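Local coordinates for protein hypothetical aspartyl-tRNA synthetase (Sulfolobus tokodaii, PDB 1WYD) that probably charges both tRNA(Asp) and tRNA(Asn) with L-aspartate, which it first activates with ATP to aspartyl-AMP, at residues B[139-144]-B[399-404]; B[346-351]-B[405-410]; B[237-242]-B[316-321]; B[143-148]-B[153-158]. All blocks are in the same frame, centred on the assembly; numbering follows the deposited sequence.

Interaction 1 (B[139-144]-B[399-404])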
loop_
_atom_site.group_PDB
_atom_site.type_symbol
_atom_site.label_atom_id
_atom_site.label_comp_id
_atom_site.label_asym_id
_atom_site.label_seq_id
_atom_site.Cartn_x
_atom_site.Cartn_y
_atom_site.Cartn_z
ATOM N N LEU B 139 5.585 -11.060 1.880
ATOM C CA LEU B 139 5.276 -12.117 0.939
ATOM C C LEU B 139 3.783 -12.262 0.897
ATOM O O LEU B 139 3.223 -12.655 -0.127
ATOM C CB LEU B 139 5.887 -13.415 1.471
ATOM C CG LEU B 139 7.031 -14.198 0.826
ATOM C CD1 LEU B 139 8.001 -13.380 -0.065
ATOM C CD2 LEU B 139 7.775 -15.059 1.917
ATOM N N ALA B 140 3.105 -11.981 2.016
ATOM C CA ALA B 140 1.671 -12.165 2.002
ATOM C C ALA B 140 1.003 -11.086 1.144
ATOM O O ALA B 140 -0.042 -11.310 0.542
ATOM C CB ALA B 140 1.132 -12.154 3.390
ATOM N N LEU B 141 1.612 -9.918 1.097
ATOM C CA LEU B 141 1.017 -8.819 0.358
ATOM C C LEU B 141 1.236 -8.999 -1.152
ATOM O O LEU B 141 0.350 -8.695 -1.986
ATOM C CB LEU B 141 1.571 -7.469 0.864
ATOM C CG LEU B 141 1.152 -7.090 2.312
ATOM C CD1 LEU B 141 2.140 -6.099 2.923
ATOM C CD2 LEU B 141 -0.259 -6.515 2.384
ATOM N N LYS B 142 2.431 -9.475 -1.476
ATOM C CA LYS B 142 2.824 -9.784 -2.833
ATOM C C LYS B 142 1.821 -10.806 -3.397
ATOM O O LYS B 142 1.259 -10.589 -4.462
ATOM C CB LYS B 142 4.278 -10.322 -2.839
ATOM C CG LYS B 142 4.929 -10.354 -4.204
ATOM C CD LYS B 142 5.848 -11.573 -4.412
ATOM C CE LYS B 142 5.143 -12.896 -4.026
ATOM N NZ LYS B 142 5.636 -14.102 -4.763
ATOM N N ALA B 143 1.541 -11.861 -2.640
ATOM C CA ALA B 143 0.692 -12.952 -3.134
ATOM C C ALA B 143 -0.727 -12.473 -3.259
ATOM O O ALA B 143 -1.482 -12.960 -4.123
ATOM C CB ALA B 143 0.738 -14.183 -2.221
ATOM N N PHE B 144 -1.085 -11.512 -2.407
ATOM C CA PHE B 144 -2.425 -10.948 -2.406
ATOM C C PHE B 144 -2.617 -10.186 -3.706
ATOM O O PHE B 144 -3.622 -10.325 -4.362
ATOM C CB PHE B 144 -2.574 -10.021 -1.187
ATOM C CG PHE B 144 -3.835 -9.188 -1.171
ATOM C CD1 PHE B 144 -5.054 -9.754 -0.768
ATOM C CD2 PHE B 144 -3.792 -7.815 -1.503
ATOM C CE1 PHE B 144 -6.214 -9.012 -0.724
ATOM C CE2 PHE B 144 -4.965 -7.031 -1.462
ATOM C CZ PHE B 144 -6.193 -7.640 -1.047
ATOM N N MET B 399 -10.195 -7.561 4.627
ATOM C CA MET B 399 -9.440 -8.463 5.464
ATOM C C MET B 399 -8.398 -7.658 6.253
ATOM O O MET B 399 -7.719 -6.798 5.696
ATOM C CB MET B 399 -8.733 -9.454 4.579
ATOM C CG MET B 399 -7.542 -10.164 5.190
ATOM S SD MET B 399 -7.303 -11.821 4.243
ATOM C CE MET B 399 -6.640 -11.275 2.783
ATOM N N GLY B 400 -8.226 -8.011 7.526
ATOM C CA GLY B 400 -7.229 -7.380 8.336
ATOM C C GLY B 400 -5.909 -8.047 8.137
ATOM O O GLY B 400 -5.798 -9.235 8.381
ATOM N N LEU B 401 -4.895 -7.282 7.728
ATOM C CA LEU B 401 -3.591 -7.833 7.570
ATOM C C LEU B 401 -3.088 -8.547 8.830
ATOM O O LEU B 401 -2.748 -9.741 8.794
ATOM C CB LEU B 401 -2.610 -6.799 7.035
ATOM C CG LEU B 401 -1.144 -7.195 6.809
ATOM C CD1 LEU B 401 -1.003 -8.483 5.874
ATOM C CD2 LEU B 401 -0.341 -6.029 6.244
ATOM N N ALA B 402 -3.077 -7.880 9.955
ATOM C CA ALA B 402 -2.447 -8.510 11.087
ATOM C C ALA B 402 -3.241 -9.715 11.627
ATOM O O ALA B 402 -2.639 -10.636 12.193
ATOM C CB ALA B 402 -2.163 -7.517 12.163
ATOM N N ARG B 403 -4.570 -9.698 11.456
ATOM C CA ARG B 403 -5.356 -10.851 11.801
ATOM C C ARG B 403 -4.984 -12.006 10.860
ATOM O O ARG B 403 -4.801 -13.126 11.318
ATOM C CB ARG B 403 -6.841 -10.544 11.700
ATOM C CG ARG B 403 -7.475 -10.278 12.999
ATOM C CD ARG B 403 -8.464 -9.185 12.876
ATOM N NE ARG B 403 -8.956 -8.720 14.166
ATOM C CZ ARG B 403 -10.084 -9.157 14.698
ATOM N NH1 ARG B 403 -10.805 -10.093 14.063
ATOM N NH2 ARG B 403 -10.488 -8.690 15.863
ATOM N N LEU B 404 -4.838 -11.722 9.562
ATOM C CA LEU B 404 -4.418 -12.735 8.569
ATOM C C LEU B 404 -3.058 -13.244 8.967
ATOM O O LEU B 404 -2.741 -14.397 8.765
ATOM C CB LEU B 404 -4.346 -12.155 7.151
ATOM C CG LEU B 404 -3.530 -12.894 6.077
ATOM C CD1 LEU B 404 -4.172 -14.300 5.659
ATOM C CD2 LEU B 404 -3.299 -11.991 4.856
#

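Interaction 2 (B[346-351]-B[405-410])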
loop_
_atom_site.group_PDB
_atom_site.type_symbol
_atom_site.label_atom_id
_atom_site.label_comp_id
_atom_site.label_asym_id
_atom_site.label_seq_id
_atom_site.Cartn_x
_atom_site.Cartn_y
_atom_site.Cartn_z
ATOM N N LEU B 346 -15.295 -14.437 7.301
ATOM C CA LEU B 346 -14.376 -15.568 7.282
ATOM C C LEU B 346 -13.679 -15.682 8.619
ATOM O O LEU B 346 -12.965 -14.757 9.034
ATOM C CB LEU B 346 -13.335 -15.487 6.156
ATOM C CG LEU B 346 -12.354 -16.680 6.092
ATOM C CD1 LEU B 346 -13.072 -18.055 5.790
ATOM C CD2 LEU B 346 -11.252 -16.457 5.111
ATOM N N ILE B 347 -13.895 -16.825 9.276
ATOM C CA ILE B 347 -13.247 -17.163 10.541
ATOM C C ILE B 347 -12.102 -18.140 10.367
ATOM O O ILE B 347 -12.245 -19.186 9.678
ATOM C CB ILE B 347 -14.258 -17.787 11.522
ATOM C CG1 ILE B 347 -15.600 -17.043 11.492
ATOM C CG2 ILE B 347 -13.651 -17.909 12.937
ATOM C CD1 ILE B 347 -15.566 -15.653 12.148
ATOM N N TYR B 348 -10.987 -17.826 11.018
ATOM C CA TYR B 348 -9.929 -18.799 11.283
ATOM C C TYR B 348 -9.872 -19.184 12.754
ATOM O O TYR B 348 -9.481 -18.369 13.595
ATOM C CB TYR B 348 -8.565 -18.257 10.857
ATOM C CG TYR B 348 -7.422 -19.137 11.296
ATOM C CD1 TYR B 348 -6.572 -18.754 12.326
ATOM C CD2 TYR B 348 -7.196 -20.364 10.681
ATOM C CE1 TYR B 348 -5.515 -19.565 12.724
ATOM C CE2 TYR B 348 -6.147 -21.170 11.079
ATOM C CZ TYR B 348 -5.306 -20.757 12.093
ATOM O OH TYR B 348 -4.256 -21.577 12.484
ATOM N N LYS B 349 -10.213 -20.441 13.039
ATOM C CA LYS B 349 -10.491 -20.960 14.400
ATOM C C LYS B 349 -11.521 -20.145 15.190
ATOM O O LYS B 349 -12.709 -20.379 15.085
ATOM C CB LYS B 349 -9.196 -21.192 15.199
ATOM C CG LYS B 349 -8.268 -22.194 14.520
ATOM C CD LYS B 349 -7.146 -22.689 15.416
ATOM C CE LYS B 349 -6.161 -23.459 14.543
ATOM N NZ LYS B 349 -4.908 -23.908 15.218
ATOM N N PHE B 350 -11.081 -19.162 15.966
ATOM C CA PHE B 350 -12.018 -18.265 16.638
ATOM C C PHE B 350 -11.720 -16.797 16.344
ATOM O O PHE B 350 -12.084 -15.918 17.131
ATOM C CB PHE B 350 -11.993 -18.505 18.159
ATOM C CG PHE B 350 -10.639 -18.285 18.783
ATOM C CD1 PHE B 350 -9.771 -19.360 18.971
ATOM C CD2 PHE B 350 -10.227 -17.005 19.159
ATOM C CE1 PHE B 350 -8.492 -19.175 19.522
ATOM C CE2 PHE B 350 -8.966 -16.798 19.699
ATOM C CZ PHE B 350 -8.086 -17.895 19.883
ATOM N N LEU B 351 -11.068 -16.514 15.228
ATOM C CA LEU B 351 -10.761 -15.119 14.900
ATOM C C LEU B 351 -11.393 -14.713 13.572
ATOM O O LEU B 351 -11.357 -15.481 12.601
ATOM C CB LEU B 351 -9.245 -14.918 14.870
ATOM C CG LEU B 351 -8.635 -13.516 14.735
ATOM C CD1 LEU B 351 -8.894 -12.551 15.971
ATOM C CD2 LEU B 351 -7.171 -13.739 14.499
ATOM N N MET B 405 -2.260 -12.391 9.601
ATOM C CA MET B 405 -0.946 -12.862 9.999
ATOM C C MET B 405 -0.950 -13.992 11.069
ATOM O O MET B 405 -0.044 -14.834 11.066
ATOM C CB MET B 405 -0.065 -11.700 10.379
ATOM C CG MET B 405 0.378 -10.908 9.161
ATOM S SD MET B 405 1.659 -11.775 8.187
ATOM C CE MET B 405 2.948 -12.079 9.316
ATOM N N VAL B 406 -1.974 -14.010 11.939
ATOM C CA VAL B 406 -2.158 -15.077 12.923
ATOM C C VAL B 406 -2.289 -16.431 12.229
ATOM O O VAL B 406 -1.680 -17.431 12.648
ATOM C CB VAL B 406 -3.421 -14.867 13.752
ATOM C CG1 VAL B 406 -3.682 -16.063 14.659
ATOM C CG2 VAL B 406 -3.317 -13.570 14.577
ATOM N N MET B 407 -3.080 -16.461 11.161
ATOM C CA MET B 407 -3.245 -17.659 10.353
ATOM C C MET B 407 -1.929 -18.035 9.634
ATOM O O MET B 407 -1.685 -19.201 9.308
ATOM C CB MET B 407 -4.436 -17.437 9.378
ATOM C CG MET B 407 -4.617 -18.506 8.333
ATOM S SD MET B 407 -5.784 -18.006 7.049
ATOM C CE MET B 407 -6.365 -19.659 6.671
ATOM N N LEU B 408 -1.067 -17.065 9.390
ATOM C CA LEU B 408 0.175 -17.361 8.681
ATOM C C LEU B 408 1.421 -17.550 9.539
ATOM O O LEU B 408 2.492 -17.857 8.997
ATOM C CB LEU B 408 0.465 -16.322 7.593
ATOM C CG LEU B 408 -0.618 -16.044 6.560
ATOM C CD1 LEU B 408 -0.148 -14.857 5.776
ATOM C CD2 LEU B 408 -0.774 -17.275 5.617
ATOM N N THR B 409 1.315 -17.392 10.858
ATOM C CA THR B 409 2.510 -17.473 11.703
ATOM C C THR B 409 2.298 -18.259 12.980
ATOM O O THR B 409 3.238 -18.780 13.561
ATOM C CB THR B 409 2.962 -16.056 12.096
ATOM O OG1 THR B 409 1.853 -15.387 12.722
ATOM C CG2 THR B 409 3.259 -15.242 10.858
ATOM N N GLY B 410 1.049 -18.312 13.439
ATOM C CA GLY B 410 0.764 -18.887 14.734
ATOM C C GLY B 410 0.793 -17.888 15.889
ATOM O O GLY B 410 0.296 -18.217 17.000
#

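Interaction 3 (B[237-242]-B[316-321])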
loop_
_atom_site.group_PDB
_atom_site.type_symbol
_atom_site.label_atom_id
_atom_site.label_comp_id
_atom_site.label_asym_id
_atom_site.label_seq_id
_atom_site.Cartn_x
_atom_site.Cartn_y
_atom_site.Cartn_z
ATOM N N ASP B 237 -19.487 -14.617 -5.446
ATOM C CA ASP B 237 -18.350 -14.398 -6.359
ATOM C C ASP B 237 -17.055 -13.995 -5.661
ATOM O O ASP B 237 -15.973 -14.519 -5.973
ATOM C CB ASP B 237 -18.672 -13.327 -7.392
ATOM C CG ASP B 237 -19.741 -13.749 -8.344
ATOM O OD1 ASP B 237 -20.690 -12.947 -8.553
ATOM O OD2 ASP B 237 -19.711 -14.873 -8.918
ATOM N N VAL B 238 -17.179 -13.031 -4.742
ATOM C CA VAL B 238 -16.039 -12.516 -4.016
ATOM C C VAL B 238 -15.504 -13.536 -2.999
ATOM O O VAL B 238 -14.279 -13.680 -2.818
ATOM C CB VAL B 238 -16.311 -11.089 -3.397
ATOM C CG1 VAL B 238 -16.584 -10.080 -4.516
ATOM C CG2 VAL B 238 -17.445 -11.091 -2.421
ATOM N N MET B 239 -16.409 -14.267 -2.365
ATOM C CA MET B 239 -15.972 -15.380 -1.518
ATOM C C MET B 239 -15.070 -16.364 -2.300
ATOM O O MET B 239 -14.005 -16.759 -1.806
ATOM C CB MET B 239 -17.157 -16.070 -0.834
ATOM C CG MET B 239 -17.606 -15.358 0.392
ATOM S SD MET B 239 -18.721 -16.320 1.433
ATOM C CE MET B 239 -20.332 -16.128 0.553
ATOM N N GLN B 240 -15.443 -16.680 -3.538
ATOM C CA GLN B 240 -14.586 -17.496 -4.416
ATOM C C GLN B 240 -13.290 -16.825 -4.876
ATOM O O GLN B 240 -12.293 -17.495 -5.161
ATOM C CB GLN B 240 -15.355 -17.901 -5.654
ATOM C CG GLN B 240 -16.050 -19.196 -5.497
ATOM C CD GLN B 240 -16.882 -19.508 -6.722
ATOM O OE1 GLN B 240 -16.435 -19.286 -7.866
ATOM N NE2 GLN B 240 -18.105 -19.990 -6.497
ATOM N N LEU B 241 -13.322 -15.504 -5.015
ATOM C CA LEU B 241 -12.099 -14.755 -5.304
ATOM C C LEU B 241 -11.157 -14.881 -4.102
ATOM O O LEU B 241 -9.959 -15.172 -4.258
ATOM C CB LEU B 241 -12.446 -13.291 -5.564
ATOM C CG LEU B 241 -11.582 -12.359 -6.412
ATOM C CD1 LEU B 241 -11.618 -10.993 -5.747
ATOM C CD2 LEU B 241 -10.150 -12.812 -6.601
ATOM N N LEU B 242 -11.708 -14.676 -2.903
ATOM C CA LEU B 242 -10.900 -14.627 -1.694
ATOM C C LEU B 242 -10.275 -15.999 -1.452
ATOM O O LEU B 242 -9.093 -16.092 -1.167
ATOM C CB LEU B 242 -11.727 -14.100 -0.501
ATOM C CG LEU B 242 -11.424 -14.528 0.913
ATOM C CD1 LEU B 242 -10.320 -13.666 1.503
ATOM C CD2 LEU B 242 -12.647 -14.399 1.703
ATOM N N LEU B 316 -11.099 -23.280 9.327
ATOM C CA LEU B 316 -11.280 -22.236 8.345
ATOM C C LEU B 316 -12.642 -22.373 7.693
ATOM O O LEU B 316 -12.870 -23.289 6.884
ATOM C CB LEU B 316 -10.139 -22.301 7.328
ATOM C CG LEU B 316 -9.862 -21.097 6.457
ATOM C CD1 LEU B 316 -9.286 -19.946 7.274
ATOM C CD2 LEU B 316 -8.944 -21.513 5.321
ATOM N N TYR B 317 -13.552 -21.491 8.089
ATOM C CA TYR B 317 -14.905 -21.531 7.618
ATOM C C TYR B 317 -15.489 -20.114 7.465
ATOM O O TYR B 317 -15.093 -19.174 8.182
ATOM C CB TYR B 317 -15.730 -22.382 8.591
ATOM C CG TYR B 317 -15.700 -21.908 10.019
ATOM C CD1 TYR B 317 -16.768 -21.217 10.555
ATOM C CD2 TYR B 317 -14.604 -22.146 10.829
ATOM C CE1 TYR B 317 -16.750 -20.752 11.871
ATOM C CE2 TYR B 317 -14.567 -21.700 12.135
ATOM C CZ TYR B 317 -15.652 -20.995 12.664
ATOM O OH TYR B 317 -15.627 -20.533 13.982
ATOM N N PHE B 318 -16.419 -19.956 6.530
ATOM C CA PHE B 318 -17.209 -18.729 6.413
ATOM C C PHE B 318 -18.473 -18.832 7.268
ATOM O O PHE B 318 -19.128 -19.867 7.278
ATOM C CB PHE B 318 -17.715 -18.564 4.971
ATOM C CG PHE B 318 -16.660 -18.215 3.953
ATOM C CD1 PHE B 318 -16.290 -19.129 2.990
ATOM C CD2 PHE B 318 -16.121 -16.918 3.891
ATOM C CE1 PHE B 318 -15.349 -18.792 2.010
ATOM C CE2 PHE B 318 -15.181 -16.567 2.911
ATOM C CZ PHE B 318 -14.796 -17.503 1.981
ATOM N N ILE B 319 -18.836 -17.757 7.969
ATOM C CA ILE B 319 -20.205 -17.611 8.439
ATOM C C ILE B 319 -20.988 -16.635 7.540
ATOM O O ILE B 319 -20.849 -15.399 7.651
ATOM C CB ILE B 319 -20.296 -17.175 9.886
ATOM C CG1 ILE B 319 -19.539 -18.128 10.800
ATOM C CG2 ILE B 319 -21.763 -17.160 10.293
ATOM C CD1 ILE B 319 -19.703 -17.754 12.278
ATOM N N VAL B 320 -21.844 -17.220 6.700
ATOM C CA VAL B 320 -22.628 -16.523 5.678
ATOM C C VAL B 320 -24.076 -16.201 6.087
ATOM O O VAL B 320 -24.602 -16.716 7.078
ATOM C CB VAL B 320 -22.624 -17.325 4.339
ATOM C CG1 VAL B 320 -21.209 -17.635 3.902
ATOM C CG2 VAL B 320 -23.418 -18.579 4.466
ATOM N N ASP B 321 -24.721 -15.353 5.301
ATOM C CA ASP B 321 -26.128 -15.050 5.479
ATOM C C ASP B 321 -26.508 -14.554 6.906
ATOM O O ASP B 321 -27.457 -15.070 7.508
ATOM C CB ASP B 321 -27.011 -16.245 5.014
ATOM C CG ASP B 321 -26.785 -16.621 3.528
ATOM O OD1 ASP B 321 -27.237 -17.693 3.075
ATOM O OD2 ASP B 321 -26.175 -15.898 2.720
#

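Interaction 4 (B[143-148]-B[153-158])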
loop_
_atom_site.group_PDB
_atom_site.type_symbol
_atom_site.label_atom_id
_atom_site.label_comp_id
_atom_site.label_asym_id
_atom_site.label_seq_id
_atom_site.Cartn_x
_atom_site.Cartn_y
_atom_site.Cartn_z
ATOM N N ALA B 143 1.541 -11.861 -2.640
ATOM C CA ALA B 143 0.692 -12.952 -3.134
ATOM C C ALA B 143 -0.727 -12.473 -3.259
ATOM O O ALA B 143 -1.482 -12.960 -4.123
ATOM C CB ALA B 143 0.738 -14.183 -2.221
ATOM N N PHE B 144 -1.085 -11.512 -2.407
ATOM C CA PHE B 144 -2.425 -10.948 -2.406
ATOM C C PHE B 144 -2.617 -10.186 -3.706
ATOM O O PHE B 144 -3.622 -10.325 -4.362
ATOM C CB PHE B 144 -2.574 -10.021 -1.187
ATOM C CG PHE B 144 -3.835 -9.188 -1.171
ATOM C CD1 PHE B 144 -5.054 -9.754 -0.768
ATOM C CD2 PHE B 144 -3.792 -7.815 -1.503
ATOM C CE1 PHE B 144 -6.214 -9.012 -0.724
ATOM C CE2 PHE B 144 -4.965 -7.031 -1.462
ATOM C CZ PHE B 144 -6.193 -7.640 -1.047
ATOM N N ARG B 145 -1.648 -9.351 -4.065
ATOM C CA ARG B 145 -1.830 -8.476 -5.204
ATOM C C ARG B 145 -1.724 -9.309 -6.487
ATOM O O ARG B 145 -2.490 -9.118 -7.434
ATOM C CB ARG B 145 -0.817 -7.361 -5.167
ATOM C CG ARG B 145 -1.018 -6.373 -4.021
ATOM C CD ARG B 145 -0.188 -5.128 -4.197
ATOM N NE ARG B 145 -0.171 -4.288 -3.004
ATOM C CZ ARG B 145 0.753 -4.340 -2.050
ATOM N NH1 ARG B 145 1.749 -5.207 -2.143
ATOM N NH2 ARG B 145 0.697 -3.505 -0.994
ATOM N N GLU B 146 -0.794 -10.253 -6.495
ATOM C CA GLU B 146 -0.582 -11.136 -7.646
ATOM C C GLU B 146 -1.877 -11.788 -8.134
ATOM O O GLU B 146 -2.226 -11.668 -9.304
ATOM C CB GLU B 146 0.482 -12.169 -7.273
ATOM C CG GLU B 146 0.755 -13.244 -8.294
ATOM C CD GLU B 146 1.703 -14.267 -7.718
ATOM O OE1 GLU B 146 2.873 -14.314 -8.165
ATOM O OE2 GLU B 146 1.283 -14.982 -6.783
ATOM N N THR B 147 -2.623 -12.407 -7.212
ATOM C CA THR B 147 -3.895 -13.032 -7.521
ATOM C C THR B 147 -4.857 -12.030 -8.115
ATOM O O THR B 147 -5.593 -12.345 -9.076
ATOM C CB THR B 147 -4.524 -13.666 -6.260
ATOM O OG1 THR B 147 -3.654 -14.685 -5.782
ATOM C CG2 THR B 147 -5.786 -14.478 -6.618
ATOM N N LEU B 148 -4.843 -10.819 -7.548
ATOM C CA LEU B 148 -5.782 -9.779 -7.934
ATOM C C LEU B 148 -5.514 -9.220 -9.325
ATOM O O LEU B 148 -6.475 -8.939 -10.074
ATOM C CB LEU B 148 -5.817 -8.673 -6.865
ATOM C CG LEU B 148 -6.645 -9.134 -5.681
ATOM C CD1 LEU B 148 -6.203 -8.385 -4.435
ATOM C CD2 LEU B 148 -8.130 -8.966 -5.969
ATOM N N PHE B 153 -7.766 -6.845 -11.352
ATOM C CA PHE B 153 -8.053 -5.826 -10.355
ATOM C C PHE B 153 -7.033 -4.666 -10.414
ATOM O O PHE B 153 -5.858 -4.867 -10.667
ATOM C CB PHE B 153 -8.174 -6.461 -8.971
ATOM C CG PHE B 153 -9.519 -7.104 -8.708
ATOM C CD1 PHE B 153 -9.865 -8.341 -9.309
ATOM C CD2 PHE B 153 -10.454 -6.493 -7.860
ATOM C CE1 PHE B 153 -11.110 -8.950 -9.049
ATOM C CE2 PHE B 153 -11.726 -7.086 -7.614
ATOM C CZ PHE B 153 -12.042 -8.323 -8.207
ATOM N N ILE B 154 -7.521 -3.454 -10.220
ATOM C CA ILE B 154 -6.727 -2.227 -10.293
ATOM C C ILE B 154 -6.490 -1.751 -8.868
ATOM O O ILE B 154 -7.428 -1.781 -8.059
ATOM C CB ILE B 154 -7.511 -1.142 -11.119
ATOM C CG1 ILE B 154 -7.488 -1.495 -12.609
ATOM C CG2 ILE B 154 -6.897 0.261 -10.983
ATOM C CD1 ILE B 154 -8.685 -0.884 -13.424
ATOM N N GLU B 155 -5.235 -1.421 -8.545
ATOM C CA GLU B 155 -4.875 -0.944 -7.224
ATOM C C GLU B 155 -5.223 0.552 -7.100
ATOM O O GLU B 155 -4.964 1.324 -8.054
ATOM C CB GLU B 155 -3.379 -1.183 -6.927
ATOM C CG GLU B 155 -2.878 -0.530 -5.632
ATOM C CD GLU B 155 -1.489 -0.956 -5.198
ATOM O OE1 GLU B 155 -0.719 -1.428 -6.039
ATOM O OE2 GLU B 155 -1.138 -0.793 -4.005
ATOM N N ILE B 156 -5.807 0.934 -5.936
ATOM C CA ILE B 156 -6.224 2.334 -5.635
ATOM C C ILE B 156 -5.817 2.902 -4.243
ATOM O O ILE B 156 -5.385 2.170 -3.356
ATOM C CB ILE B 156 -7.758 2.532 -5.812
ATOM C CG1 ILE B 156 -8.515 1.750 -4.744
ATOM C CG2 ILE B 156 -8.248 2.223 -7.247
ATOM C CD1 ILE B 156 -9.902 2.178 -4.557
ATOM N N PHE B 157 -5.977 4.217 -4.070
ATOM C CA PHE B 157 -5.746 4.884 -2.784
ATOM C C PHE B 157 -6.874 5.913 -2.546
ATOM O O PHE B 157 -7.011 6.860 -3.330
ATOM C CB PHE B 157 -4.387 5.571 -2.770
ATOM C CG PHE B 157 -3.258 4.644 -2.465
ATOM C CD1 PHE B 157 -2.327 4.339 -3.434
ATOM C CD2 PHE B 157 -3.146 4.051 -1.212
ATOM C CE1 PHE B 157 -1.281 3.459 -3.149
ATOM C CE2 PHE B 157 -2.117 3.185 -0.906
ATOM C CZ PHE B 157 -1.176 2.888 -1.870
ATOM N N THR B 158 -7.697 5.667 -1.514
ATOM C CA THR B 158 -8.828 6.510 -1.204
ATOM C C THR B 158 -8.514 7.439 0.016
ATOM O O THR B 158 -7.507 7.235 0.736
ATOM C CB THR B 158 -10.085 5.705 -0.982
ATOM O OG1 THR B 158 -9.814 4.655 -0.058
ATOM C CG2 THR B 158 -10.481 4.999 -2.249
HETATM O O HOH W 1 -1.211 -1.151 -0.919
#

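Interaction 1 (B[139-144]-B[399-404])
Two apolar meetings join segment 139-144 to segment 399-404: Leu-141 with Leu-401, and Phe-144 with Met-399. The leucines touch by their methyl forks, and their side chains cross at about a right angle. The nearest pair is Leu-141 CD2 and Leu-401 CD2, 3.9 Å apart. Leu-401 CD2 also lies 4.1 Å from Leu-141 CD1, so one methyl meets both prongs of the other fork. CG of Leu-401 stands trans to its own nitrogen (chi1 179°), which sends the fork toward helix 128-150.

The second meeting is between thioether and ring. Met-399 and Phe-144 run past each other in opposite directions. The Met-399 chain bends at chi3 (75°), and its CE methyl arrives obliquely at the ring, 4.2 Å from Phe-144 CD1.

On the backbone, Gly-400 takes the N-cap position of helix 401-409, and Leu-404 N hydrogen-bonds to Gly-400 O at 2.9 Å. Residues 400-403 are predicted to bind ATP, consistent with motif 3 of class II synthetases, a strand-helix unit that carries an arginine early in its helix. Helix 128-150 packs against the junction of strand 394-400 and helix 401-409, with Ile-224 and Met-226 of strand 222-231 beside it and helix 235-256 touching Phe-144.

Interaction 2 (B[346-351]-B[405-410])
Met-407 lies over one face of the Tyr-348 ring. Its CB is 3.9 Å from the ring centroid and 13° off the ring normal, a CH-pi contact. The backbone comes equally near, with Met-407 CA 3.8 Å from Tyr-348 CE1. Beyond CB the methionine chain is extended and passes over the ring's CD2 side. Its SD is 5.1 Å from the ring centroid, an oblique Met-aromatic contact. Next to this pair, Leu-351 and Val-406 meet tip to tip, with Leu-351 CD2 3.9 Å from Val-406 CG2.

The next shell sets these groups in place. Lys-349 CG lies over the other face of the Tyr-348 ring, so the ring is held between two aliphatic chains. Tyr-348 and Leu-351 are paired through their backbones: Tyr-348 N to Leu-351 O and Leu-351 N to Tyr-348 O, both 2.9 Å. They close the hairpin between strands 343-348 and 351-358. On the helix, Thr-409 OG1 donates to Met-405 O at 2.6 Å, from above the carbonyl plane.

The tyrosine's polar end is served elsewhere: its OH bonds to Tyr-266 OH. The contact is therefore apolar, while the Tyr-266 hydroxyl, also bonded to Met-407 O, ties both segments at the polar end.

Interaction 3 (B[237-242]-B[316-321])
The sulfur of Met-239 sits over the centre of the Phe-318 ring. SD is 3.7 Å from the ring centroid and 13° off the normal, a face-on Met-aromatic contact. Met-239 CG covers the same face at 4.0 Å from the centroid. The methionine and phenylalanine chains come from opposing backbones and overlap side by side. A bend at chi3 (-79°) turns the methyl toward Val-320, with Met-239 CE 3.8 Å from Val-320 CG1. Leu-242 uses the ring differently. Its CD2 comes in at the edge, in the ring plane, 3.5 Å from Phe-318 CE2.

This is helix-on-sheet packing in the antiparallel class II catalytic fold. Segment 237-242 of helix 235-256 runs along strand 316-320, nearly antiparallel to it (165°), with axes 11.7 Å apart. Phe-344 of the adjoining strand meets the Phe-318 ring nearly at right angles.

A valine in place of Phe-318 would probably leave Met-239 SD without its aromatic face and open a gap beside Leu-242. From the other side of the strand, Tyr-317 and Ile-319 pack on helix 302-312.

Interaction 4 (B[143-148]-B[153-158])
Leu-148 reaches over the Phe-153 ring. Its CB is 3.9 Å from Phe-153 CB. With CG trans to the carbonyl carbon (chi1 -78°), the fork opens between two aromatic rings. CD1 lies over a face of Phe-144. CD2 lies over a face of Phe-153, 3.9 Å from the ring centroid and 21° off the normal, a CH-pi contact. The backbone adds a bond from Phe-153 N to Leu-148 O, 2.8 Å long with an N-H...O angle of 161°. It helps close the helix-to-strand turn. With an alanine in place of Phe-153, Leu-148 CD2 would probably lose its aromatic face and a gap open beside it.

Arg-145 NE and Glu-155 OE2 form a long salt bridge of 3.8 Å. A water accepts from Arg-145 NH2 and may donate to Glu-155 OE2. Stronger salt bridges join Arg-145 to Glu-155 of the second subunit, and Glu-155 to Arg-145 of that subunit. This reciprocal cluster crosses the dimer interface, where the carboxylates probably offset the two close arginines.

All four contacts lie in the class II catalytic domain and reach its large mixed sheet. Interactions 1 and 4 share helix 128-150, with Ala-143 and Phe-144 in both; their centres are about 11 Å apart. Interactions 1 and 2 share helix 401-409, with centres also about 11 Å apart, and touch through Ala-140 and Leu-408. The centres of interactions 2 and 3 are about 15 Å apart, joined by backbone pairing of Ile-347 with Tyr-317. Leu-241 packs on Phe-153, linking 3 to 4. Along the chain, 4 closes first, then 3, nested within 1, while 1 and 2 cross. Interactions 1 and 4 both touch the second subunit, and the set runs from there past the predicted ATP site to strands 343-348 and 316-320.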